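Local coordinates for protein coclaurine N-methyltransferase (Coptis japonica, PDB 6GKV) that probably transfers a methyl group from S-adenosyl-L-methionine to the ring nitrogen of coclaurine and related tetrahydroisoquinolines in alkaloid biosynthesis, at residues I24-R35 with D242-V250; A110-R118 with A136-Y145. All blocks are in the same frame, centred on the assembly; numbering follows the deposited sequence.

Interaction 1: I24-R35 with D242-V250; sequences IKQLIRRELARR and DDDWFTEYV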
loop_
_atom_site.group_PDB
_atom_site.type_symbol
_atom_site.label_atom_id
_atom_site.label_comp_id
_atom_site.label_asym_id
_atom_site.label_seq_id
_atom_site.Cartn_x
_atom_site.Cartn_y
_atom_site.Cartn_z
ATOM N N ILE A 24 28.723 -12.015 -16.047
ATOM C CA ILE A 24 28.055 -12.215 -14.758
ATOM C C ILE A 24 26.804 -11.367 -14.700
ATOM O O ILE A 24 25.739 -11.850 -14.311
ATOM C CB ILE A 24 28.944 -11.854 -13.533
ATOM C CG1 ILE A 24 30.298 -12.581 -13.553
ATOM C CG2 ILE A 24 28.202 -12.146 -12.211
ATOM C CD1 ILE A 24 31.193 -12.186 -12.360
ATOM N N LYS A 25 26.941 -10.103 -15.095
ATOM C CA LYS A 25 25.807 -9.176 -15.187
ATOM C C LYS A 25 24.726 -9.710 -16.128
ATOM O O LYS A 25 23.547 -9.736 -15.779
ATOM C CB LYS A 25 26.275 -7.801 -15.655
ATOM C CG LYS A 25 27.077 -7.009 -14.595
ATOM C CD LYS A 25 27.827 -5.835 -15.242
ATOM C CE LYS A 25 28.437 -4.907 -14.205
ATOM N NZ LYS A 25 29.217 -3.794 -14.845
ATOM N N GLN A 26 25.132 -10.161 -17.313
ATOM C CA GLN A 26 24.192 -10.788 -18.227
ATOM C C GLN A 26 23.420 -11.948 -17.594
ATOM O O GLN A 26 22.223 -12.071 -17.802
ATOM C CB GLN A 26 24.920 -11.283 -19.477
ATOM C CG GLN A 26 23.993 -11.766 -20.562
ATOM C CD GLN A 26 24.730 -12.105 -21.835
ATOM O OE1 GLN A 26 24.539 -13.171 -22.417
ATOM N NE2 GLN A 26 25.591 -11.199 -22.268
ATOM N N LEU A 27 24.095 -12.800 -16.827
ATOM C CA LEU A 27 23.428 -13.971 -16.248
ATOM C C LEU A 27 22.503 -13.577 -15.101
ATOM O O LEU A 27 21.458 -14.209 -14.886
ATOM C CB LEU A 27 24.453 -15.002 -15.758
ATOM C CG LEU A 27 25.245 -15.739 -16.841
ATOM C CD1 LEU A 27 26.340 -16.614 -16.236
ATOM C CD2 LEU A 27 24.311 -16.573 -17.696
ATOM N N ILE A 28 22.914 -12.553 -14.356
ATOM C CA ILE A 28 22.125 -12.039 -13.247
ATOM C C ILE A 28 20.824 -11.464 -13.804
ATOM O O ILE A 28 19.742 -11.814 -13.332
ATOM C CB ILE A 28 22.916 -10.980 -12.435
ATOM C CG1 ILE A 28 24.022 -11.675 -11.637
ATOM C CG2 ILE A 28 22.010 -10.229 -11.504
ATOM C CD1 ILE A 28 24.848 -10.767 -10.761
ATOM N N ARG A 29 20.934 -10.630 -14.839
ATOM C CA ARG A 29 19.768 -10.012 -15.464
ATOM C C ARG A 29 18.753 -11.040 -15.913
ATOM O O ARG A 29 17.551 -10.759 -15.931
ATOM C CB ARG A 29 20.164 -9.171 -16.671
ATOM C CG ARG A 29 20.992 -7.996 -16.321
ATOM C CD ARG A 29 20.994 -7.009 -17.420
ATOM N NE ARG A 29 22.142 -6.142 -17.261
ATOM C CZ ARG A 29 23.213 -6.198 -18.037
ATOM N NH1 ARG A 29 23.255 -7.069 -19.046
ATOM N NH2 ARG A 29 24.234 -5.376 -17.812
ATOM N N ARG A 30 19.235 -12.222 -16.287
ATOM C CA ARG A 30 18.354 -13.270 -16.788
ATOM C C ARG A 30 17.515 -13.821 -15.654
ATOM O O ARG A 30 16.354 -14.173 -15.854
ATOM C CB ARG A 30 19.143 -14.407 -17.434
ATOM C CG ARG A 30 19.856 -14.045 -18.701
ATOM C CD ARG A 30 20.427 -15.323 -19.333
ATOM N NE ARG A 30 21.293 -15.015 -20.473
ATOM C CZ ARG A 30 22.254 -15.802 -20.932
ATOM N NH1 ARG A 30 22.501 -16.978 -20.360
ATOM N NH2 ARG A 30 22.976 -15.406 -21.970
ATOM N N GLU A 31 18.120 -13.918 -14.471
ATOM C CA GLU A 31 17.407 -14.404 -13.286
ATOM C C GLU A 31 16.435 -13.341 -12.791
ATOM O O GLU A 31 15.287 -13.647 -12.476
ATOM C CB GLU A 31 18.384 -14.804 -12.168
ATOM C CG GLU A 31 19.145 -16.072 -12.448
ATOM C CD GLU A 31 18.241 -17.214 -12.887
ATOM O OE1 GLU A 31 17.298 -17.551 -12.137
ATOM O OE2 GLU A 31 18.476 -17.769 -13.983
ATOM N N LEU A 32 16.923 -12.106 -12.708
ATOM C CA LEU A 32 16.095 -10.957 -12.385
ATOM C C LEU A 32 14.827 -10.949 -13.235
ATOM O O LEU A 32 13.722 -11.000 -12.705
ATOM C CB LEU A 32 16.871 -9.664 -12.596
ATOM C CG LEU A 32 17.983 -9.415 -11.588
ATOM C CD1 LEU A 32 18.511 -8.004 -11.771
ATOM C CD2 LEU A 32 17.453 -9.634 -10.175
ATOM N N ALA A 33 15.006 -10.915 -14.550
ATOM C CA ALA A 33 13.898 -11.017 -15.496
ATOM C C ALA A 33 12.923 -12.094 -15.062
ATOM O O ALA A 33 11.723 -11.871 -15.014
ATOM C CB ALA A 33 14.422 -11.320 -16.894
ATOM N N ARG A 34 13.452 -13.259 -14.711
ATOM C CA ARG A 34 12.602 -14.375 -14.324
ATOM C C ARG A 34 11.900 -14.168 -12.976
ATOM O O ARG A 34 10.840 -14.754 -12.747
ATOM C CB ARG A 34 13.411 -15.663 -14.267
ATOM C CG ARG A 34 13.876 -16.223 -15.616
ATOM C CD ARG A 34 14.724 -17.493 -15.396
ATOM N NE ARG A 34 13.922 -18.579 -14.838
ATOM C CZ ARG A 34 14.204 -19.250 -13.723
ATOM N NH1 ARG A 34 15.294 -18.975 -13.012
ATOM N NH2 ARG A 34 13.383 -20.209 -13.323
ATOM N N ARG A 35 12.494 -13.377 -12.079
ATOM C CA ARG A 35 11.863 -13.107 -10.785
ATOM C C ARG A 35 10.705 -12.127 -10.994
ATOM O O ARG A 35 9.617 -12.307 -10.438
ATOM C CB ARG A 35 12.865 -12.546 -9.767
ATOM C CG ARG A 35 12.246 -12.313 -8.370
ATOM C CD ARG A 35 12.790 -13.331 -7.406
ATOM N NE ARG A 35 11.751 -14.158 -6.825
ATOM C CZ ARG A 35 11.987 -15.285 -6.169
ATOM N NH1 ARG A 35 10.976 -15.985 -5.668
ATOM N NH2 ARG A 35 13.234 -15.706 -6.023
ATOM N N ASP A 242 15.136 -24.769 -9.319
ATOM C CA ASP A 242 16.500 -25.277 -9.264
ATOM C C ASP A 242 17.477 -24.494 -10.143
ATOM O O ASP A 242 18.654 -24.375 -9.801
ATOM C CB ASP A 242 16.516 -26.751 -9.660
ATOM C CG ASP A 242 15.772 -27.621 -8.670
ATOM O OD1 ASP A 242 16.310 -27.841 -7.563
ATOM O OD2 ASP A 242 14.652 -28.074 -8.992
ATOM N N ASP A 243 16.988 -23.955 -11.262
ATOM C CA ASP A 243 17.826 -23.168 -12.162
ATOM C C ASP A 243 18.127 -21.761 -11.638
ATOM O O ASP A 243 18.917 -21.033 -12.236
ATOM C CB ASP A 243 17.191 -23.084 -13.552
ATOM C CG ASP A 243 17.205 -24.424 -14.287
ATOM O OD1 ASP A 243 16.385 -25.304 -13.957
ATOM O OD2 ASP A 243 18.046 -24.602 -15.193
ATOM N N ASP A 244 17.497 -21.386 -10.525
ATOM C CA ASP A 244 17.764 -20.109 -9.853
ATOM C C ASP A 244 19.009 -20.228 -8.981
ATOM O O ASP A 244 18.947 -20.724 -7.853
ATOM C CB ASP A 244 16.557 -19.683 -9.008
ATOM C CG ASP A 244 16.753 -18.339 -8.279
ATOM O OD1 ASP A 244 17.801 -17.672 -8.445
ATOM O OD2 ASP A 244 15.823 -17.945 -7.531
ATOM N N TRP A 245 20.132 -19.763 -9.516
ATOM C CA TRP A 245 21.395 -19.754 -8.791
ATOM C C TRP A 245 21.604 -18.421 -8.068
ATOM O O TRP A 245 22.394 -18.336 -7.131
ATOM C CB TRP A 245 22.569 -20.025 -9.751
ATOM C CG TRP A 245 22.673 -19.001 -10.787
ATOM C CD1 TRP A 245 22.046 -19.003 -12.004
ATOM C CD2 TRP A 245 23.389 -17.775 -10.711
ATOM N NE1 TRP A 245 22.340 -17.846 -12.698
ATOM C CE2 TRP A 245 23.181 -17.057 -11.912
ATOM C CE3 TRP A 245 24.215 -17.185 -9.732
ATOM C CZ2 TRP A 245 23.736 -15.811 -12.188
ATOM C CZ3 TRP A 245 24.790 -15.927 -9.997
ATOM C CH2 TRP A 245 24.534 -15.252 -11.209
ATOM N N PHE A 246 20.879 -17.387 -8.490
ATOM C CA PHE A 246 21.117 -16.015 -8.020
ATOM C C PHE A 246 20.588 -15.752 -6.600
ATOM O O PHE A 246 21.183 -14.988 -5.813
ATOM C CB PHE A 246 20.481 -15.016 -9.013
ATOM C CG PHE A 246 20.566 -13.559 -8.573
ATOM C CD1 PHE A 246 21.750 -12.846 -8.695
ATOM C CD2 PHE A 246 19.455 -12.906 -8.074
ATOM C CE1 PHE A 246 21.833 -11.523 -8.297
ATOM C CE2 PHE A 246 19.540 -11.596 -7.666
ATOM C CZ PHE A 246 20.728 -10.905 -7.785
ATOM N N THR A 247 19.462 -16.368 -6.266
ATOM C CA THR A 247 18.799 -16.023 -5.014
ATOM C C THR A 247 19.673 -16.355 -3.806
ATOM O O THR A 247 19.711 -15.593 -2.843
ATOM C CB THR A 247 17.433 -16.726 -4.891
ATOM O OG1 THR A 247 16.612 -16.349 -6.007
ATOM C CG2 THR A 247 16.735 -16.302 -3.620
ATOM N N GLU A 248 20.409 -17.467 -3.862
ATOM C CA GLU A 248 21.293 -17.826 -2.744
ATOM C C GLU A 248 22.776 -17.545 -2.975
ATOM O O GLU A 248 23.600 -17.857 -2.127
ATOM C CB GLU A 248 21.111 -19.295 -2.391
ATOM C CG GLU A 248 19.903 -19.542 -1.524
ATOM C CD GLU A 248 19.513 -20.996 -1.467
ATOM O OE1 GLU A 248 20.229 -21.821 -2.068
ATOM O OE2 GLU A 248 18.481 -21.311 -0.836
ATOM N N TYR A 249 23.106 -16.965 -4.124
ATOM C CA TYR A 249 24.474 -16.563 -4.463
ATOM C C TYR A 249 25.140 -15.741 -3.352
ATOM O O TYR A 249 26.274 -16.001 -3.009
ATOM C CB TYR A 249 24.428 -15.766 -5.766
ATOM C CG TYR A 249 25.696 -15.196 -6.399
ATOM C CD1 TYR A 249 26.914 -15.908 -6.458
ATOM C CD2 TYR A 249 25.630 -13.972 -7.059
ATOM C CE1 TYR A 249 28.041 -15.355 -7.117
ATOM C CE2 TYR A 249 26.723 -13.424 -7.708
ATOM C CZ TYR A 249 27.920 -14.105 -7.749
ATOM O OH TYR A 249 28.962 -13.488 -8.423
ATOM N N VAL A 250 24.433 -14.761 -2.791
ATOM C CA VAL A 250 25.049 -13.788 -1.877
ATOM C C VAL A 250 24.670 -13.986 -0.401
ATOM O O VAL A 250 25.545 -14.039 0.472
ATOM C CB VAL A 250 24.681 -12.354 -2.294
ATOM C CG1 VAL A 250 24.944 -11.381 -1.176
ATOM C CG2 VAL A 250 25.465 -11.959 -3.518
HETATM O O HOH W 1 21.178 -16.705 -15.461
#
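I28, L27 and E31 of helix 21-39, the second of the chain, pack against W245 and F246 in the loop that joins strands 235-236 and 257-258, a buried helix-on-loop contact with an apolar centre and a charged end. The apolar evidence centres on I28, which meets both rings: CG2 lies 3.5 Å from F246 CE1, and CG1 lies 3.6 Å from W245 CH2 while also bordering F246. One turn on, L32 CD2 meets F246 CE2 at 3.8 Å. With its CG set between backbone N and carbonyl carbon (chi1 61°), the indole of W245 swings toward the helix, while I7 and L11 of helix 2-16 also touch it.

A water joins both segments through three hydrogen bonds. It donates to L27 O (2.6 Å) and to E31 OE2 (3.3 Å), and accepts from W245 NE1 (3.2 Å), meeting the indole at its edge. A bend in the E31 chain (chi2 -49°) carries the carboxylate into this position, where OE1 also forms a salt bridge, weak as a hydrogen bond, with R34.

Beyond E31 the contact becomes ionic. E31 OE1 and D244 OD1, two like charges, are 3.7 Å apart, but R35 NH2, which also hydrogen-bonds to E238 O, makes a long salt bridge to D244 OD2, and R34 NH2 forms a salt bridge with D241. D244 is further fixed by an Asx motif, its OD1 accepting from T247 N with an N-H...O angle of 152°.

Two arginines thus probably offset the repulsion between the neighbouring carboxylates, and the water satisfies the indole N-H, so the loop carrying F246, whose side chain is about 7 Å from the bound N-methylheliamine, is held by apolar and polar contacts together.

Interaction 2: A110-R118 with A136-Y145; sequences AMLDLYCER and ALTLHVAQKY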
loop_
_atom_site.group_PDB
_atom_site.type_symbol
_atom_site.label_atom_id
_atom_site.label_comp_id
_atom_site.label_asym_id
_atom_site.label_seq_id
_atom_site.Cartn_x
_atom_site.Cartn_y
_atom_site.Cartn_z
ATOM N N ALA A 110 24.878 12.308 2.244
ATOM C CA ALA A 110 23.565 12.743 1.776
ATOM C C ALA A 110 22.417 11.873 2.298
ATOM O O ALA A 110 21.364 12.410 2.671
ATOM C CB ALA A 110 23.539 12.790 0.267
ATOM N N MET A 111 22.596 10.550 2.318
ATOM C CA MET A 111 21.577 9.669 2.912
ATOM C C MET A 111 21.430 9.921 4.421
ATOM O O MET A 111 20.319 9.934 4.940
ATOM C CB MET A 111 21.903 8.184 2.714
ATOM C CG MET A 111 21.271 7.457 1.566
ATOM S SD MET A 111 19.516 7.527 1.191
ATOM C CE MET A 111 18.832 7.379 2.735
ATOM N N LEU A 112 22.557 10.084 5.111
ATOM C CA LEU A 112 22.557 10.250 6.555
ATOM C C LEU A 112 21.805 11.528 6.929
ATOM O O LEU A 112 20.969 11.528 7.840
ATOM C CB LEU A 112 23.995 10.266 7.090
ATOM C CG LEU A 112 24.636 8.868 7.079
ATOM C CD1 LEU A 112 26.098 8.868 7.532
ATOM C CD2 LEU A 112 23.805 7.885 7.913
ATOM N N ASP A 113 22.097 12.604 6.198
ATOM C CA ASP A 113 21.361 13.856 6.325
ATOM C C ASP A 113 19.870 13.658 6.084
ATOM O O ASP A 113 19.035 14.134 6.855
ATOM C CB ASP A 113 21.908 14.895 5.350
ATOM C CG ASP A 113 23.138 15.598 5.887
ATOM O OD1 ASP A 113 23.457 15.396 7.077
ATOM O OD2 ASP A 113 23.773 16.363 5.129
ATOM N N LEU A 114 19.542 12.938 5.015
ATOM C CA LEU A 114 18.148 12.689 4.666
ATOM C C LEU A 114 17.394 11.917 5.768
ATOM O O LEU A 114 16.208 12.141 5.984
ATOM C CB LEU A 114 18.075 11.944 3.325
ATOM C CG LEU A 114 16.684 11.684 2.752
ATOM C CD1 LEU A 114 15.818 12.956 2.713
ATOM C CD2 LEU A 114 16.773 11.021 1.375
ATOM N N TYR A 115 18.085 11.018 6.461
ATOM C CA TYR A 115 17.495 10.296 7.585
ATOM C C TYR A 115 17.105 11.253 8.705
ATOM O O TYR A 115 16.042 11.123 9.304
ATOM C CB TYR A 115 18.462 9.259 8.150
ATOM C CG TYR A 115 18.796 8.100 7.246
ATOM C CD1 TYR A 115 17.891 7.633 6.314
ATOM C CD2 TYR A 115 20.029 7.435 7.365
ATOM C CE1 TYR A 115 18.193 6.528 5.530
ATOM C CE2 TYR A 115 20.353 6.363 6.563
ATOM C CZ TYR A 115 19.433 5.921 5.628
ATOM O OH TYR A 115 19.759 4.850 4.818
ATOM N N CYS A 116 17.993 12.202 8.992
ATOM C CA CYS A 116 17.768 13.164 10.063
ATOM C C CYS A 116 16.631 14.089 9.732
ATOM O O CYS A 116 15.878 14.490 10.608
ATOM C CB CYS A 116 19.026 13.981 10.333
ATOM S SG CYS A 116 20.431 12.957 10.721
ATOM N N GLU A 117 16.530 14.426 8.455
ATOM C CA GLU A 117 15.447 15.249 7.946
ATOM C C GLU A 117 14.123 14.512 8.109
ATOM O O GLU A 117 13.191 15.024 8.739
ATOM C CB GLU A 117 15.714 15.596 6.479
ATOM C CG GLU A 117 14.717 16.506 5.785
ATOM C CD GLU A 117 15.169 16.836 4.359
ATOM O OE1 GLU A 117 16.400 16.866 4.115
ATOM O OE2 GLU A 117 14.305 17.042 3.478
ATOM N N ARG A 118 14.059 13.292 7.578
ATOM C CA ARG A 118 12.794 12.569 7.518
ATOM C C ARG A 118 12.357 12.010 8.880
ATOM O O ARG A 118 11.164 11.847 9.145
ATOM C CB ARG A 118 12.887 11.457 6.466
ATOM C CG ARG A 118 13.023 12.016 5.052
ATOM C CD ARG A 118 12.772 10.964 3.980
ATOM N NE ARG A 118 12.629 11.595 2.673
ATOM C CZ ARG A 118 12.664 10.956 1.511
ATOM N NH1 ARG A 118 12.846 9.642 1.465
ATOM N NH2 ARG A 118 12.509 11.634 0.391
ATOM N N ALA A 136 27.657 4.337 11.126
ATOM C CA ALA A 136 27.641 5.481 10.219
ATOM C C ALA A 136 26.613 6.524 10.661
ATOM O O ALA A 136 26.908 7.732 10.692
ATOM C CB ALA A 136 27.358 5.028 8.810
ATOM N N LEU A 137 25.424 6.051 11.037
ATOM C CA LEU A 137 24.346 6.943 11.475
ATOM C C LEU A 137 24.525 7.409 12.916
ATOM O O LEU A 137 24.338 8.587 13.213
ATOM C CB LEU A 137 22.989 6.261 11.322
ATOM C CG LEU A 137 21.729 7.037 11.727
ATOM C CD1 LEU A 137 21.566 8.353 10.938
ATOM C CD2 LEU A 137 20.510 6.142 11.545
ATOM N N THR A 138 24.885 6.485 13.805
ATOM C CA THR A 138 25.127 6.821 15.207
ATOM C C THR A 138 26.124 7.962 15.328
ATOM O O THR A 138 25.831 8.983 15.943
ATOM C CB THR A 138 25.642 5.603 15.997
ATOM O OG1 THR A 138 24.564 4.685 16.197
ATOM C CG2 THR A 138 26.184 6.026 17.353
ATOM N N LEU A 139 27.289 7.794 14.716
ATOM C CA LEU A 139 28.359 8.781 14.815
ATOM C C LEU A 139 27.958 10.122 14.200
ATOM O O LEU A 139 28.331 11.189 14.691
ATOM C CB LEU A 139 29.626 8.243 14.145
ATOM C CG LEU A 139 30.016 6.874 14.696
ATOM C CD1 LEU A 139 31.287 6.288 14.032
ATOM C CD2 LEU A 139 30.156 6.984 16.214
ATOM N N HIS A 140 27.192 10.053 13.120
ATOM C CA HIS A 140 26.800 11.239 12.374
ATOM C C HIS A 140 25.806 12.073 13.173
ATOM O O HIS A 140 25.966 13.288 13.316
ATOM C CB HIS A 140 26.204 10.835 11.023
ATOM C CG HIS A 140 25.743 11.989 10.187
ATOM N ND1 HIS A 140 24.456 12.483 10.242
ATOM C CD2 HIS A 140 26.396 12.731 9.261
ATOM C CE1 HIS A 140 24.335 13.484 9.387
ATOM N NE2 HIS A 140 25.496 13.656 8.781
ATOM N N VAL A 141 24.776 11.411 13.692
ATOM C CA VAL A 141 23.790 12.078 14.533
ATOM C C VAL A 141 24.453 12.565 15.823
ATOM O O VAL A 141 24.199 13.686 16.271
ATOM C CB VAL A 141 22.598 11.140 14.864
ATOM C CG1 VAL A 141 21.701 11.733 15.946
ATOM C CG2 VAL A 141 21.799 10.845 13.611
ATOM N N ALA A 142 25.313 11.727 16.403
ATOM C CA ALA A 142 26.012 12.099 17.627
ATOM C C ALA A 142 26.776 13.385 17.392
ATOM O O ALA A 142 26.767 14.275 18.240
ATOM C CB ALA A 142 26.959 11.000 18.083
ATOM N N GLN A 143 27.418 13.488 16.231
ATOM C CA GLN A 143 28.396 14.535 16.059
ATOM C C GLN A 143 27.822 15.914 16.152
ATOM O O GLN A 143 28.104 16.600 17.136
ATOM C CB GLN A 143 29.201 14.344 14.763
ATOM C CG GLN A 143 30.537 13.793 15.178
ATOM C CD GLN A 143 31.534 13.599 14.086
ATOM O OE1 GLN A 143 31.722 12.479 13.608
ATOM N NE2 GLN A 143 32.234 14.669 13.722
ATOM N N LYS A 144 27.032 16.356 15.188
ATOM C CA LYS A 144 26.493 17.700 15.370
ATOM C C LYS A 144 25.003 17.731 15.723
ATOM O O LYS A 144 24.221 18.511 15.181
ATOM C CB LYS A 144 26.791 18.589 14.153
ATOM C CG LYS A 144 28.279 18.890 13.964
ATOM C CD LYS A 144 28.949 19.353 15.274
ATOM C CE LYS A 144 28.588 20.753 15.768
ATOM N NZ LYS A 144 29.429 21.117 16.962
ATOM N N TYR A 145 24.636 16.858 16.649
ATOM C CA TYR A 145 23.581 17.146 17.608
ATOM C C TYR A 145 24.151 16.832 18.989
ATOM O O TYR A 145 23.816 15.806 19.578
ATOM C CB TYR A 145 22.317 16.325 17.358
ATOM C CG TYR A 145 21.630 16.519 16.021
ATOM C CD1 TYR A 145 20.945 17.697 15.721
ATOM C CD2 TYR A 145 21.619 15.498 15.080
ATOM C CE1 TYR A 145 20.301 17.857 14.500
ATOM C CE2 TYR A 145 20.976 15.648 13.865
ATOM C CZ TYR A 145 20.322 16.826 13.580
ATOM O OH TYR A 145 19.686 16.956 12.368
#
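The OH of Y115 is hydrogen-bonded to both E226 and K91, which anchors the far end of a ring whose edge meets L137: CD1 of the leucine is 4.0 Å from Y115 CD2. Both side chains also touch I197 of strand 191-197, so helices 104-118 and 136-143 rest together on the Rossmann-type sheet. Their short segments cross at -65°, with axes 10.3 Å apart.

L112 enters between A136, L137 and H140. Its CD2 touches L137 CD1 at 3.8 Å, its CD1 approaches A136 O at 3.5 Å, and its CB sits over one face of the imidazole, a CH-pi contact 3.8 Å from the centroid and only 5° off the normal. Lying with CG anti to the backbone N (chi1 179°), the H140 ring presents that face to helix 104-118.

The ring edge has other neighbours. D113 OD1 lies near its plane, 3.2 Å from H140 NE2, while C116 SG stands at the edge near ND1 and packs on V141 CG2 at 3.8 Å. C116 CB in turn meets Y145 OH at 3.7 Å, just past the end of helix 136-143.

H140 ND1 is buried by this contact without a polar partner in the model, which would probably disfavour a doubly protonated, charged imidazole; apolar packing evidently carries most of the contact.

How the interactions relate
Interactions 1 and 2 lie on opposite sides of the chain's centre, with their centres 35 Å apart and their nearest atoms about 18 Å apart, and they share no helix or strand. Interaction 2 is local, its helices 104-118 and 136-143 flanking strand 126-130 in sequence. Interaction 1 spans far more of the chain, and both segments of interaction 2 fall between 24-35 and 242-250. Each approaches a different ligand: interaction 1 lies toward the N-methylheliamine, whereas the side chain of A136 in interaction 2 is about 5 Å from S-adenosyl-L-homocysteine. Thus one contact joins the N-terminal helical region to a loop near the substrate, and the other packs helices of the cofactor-binding domain.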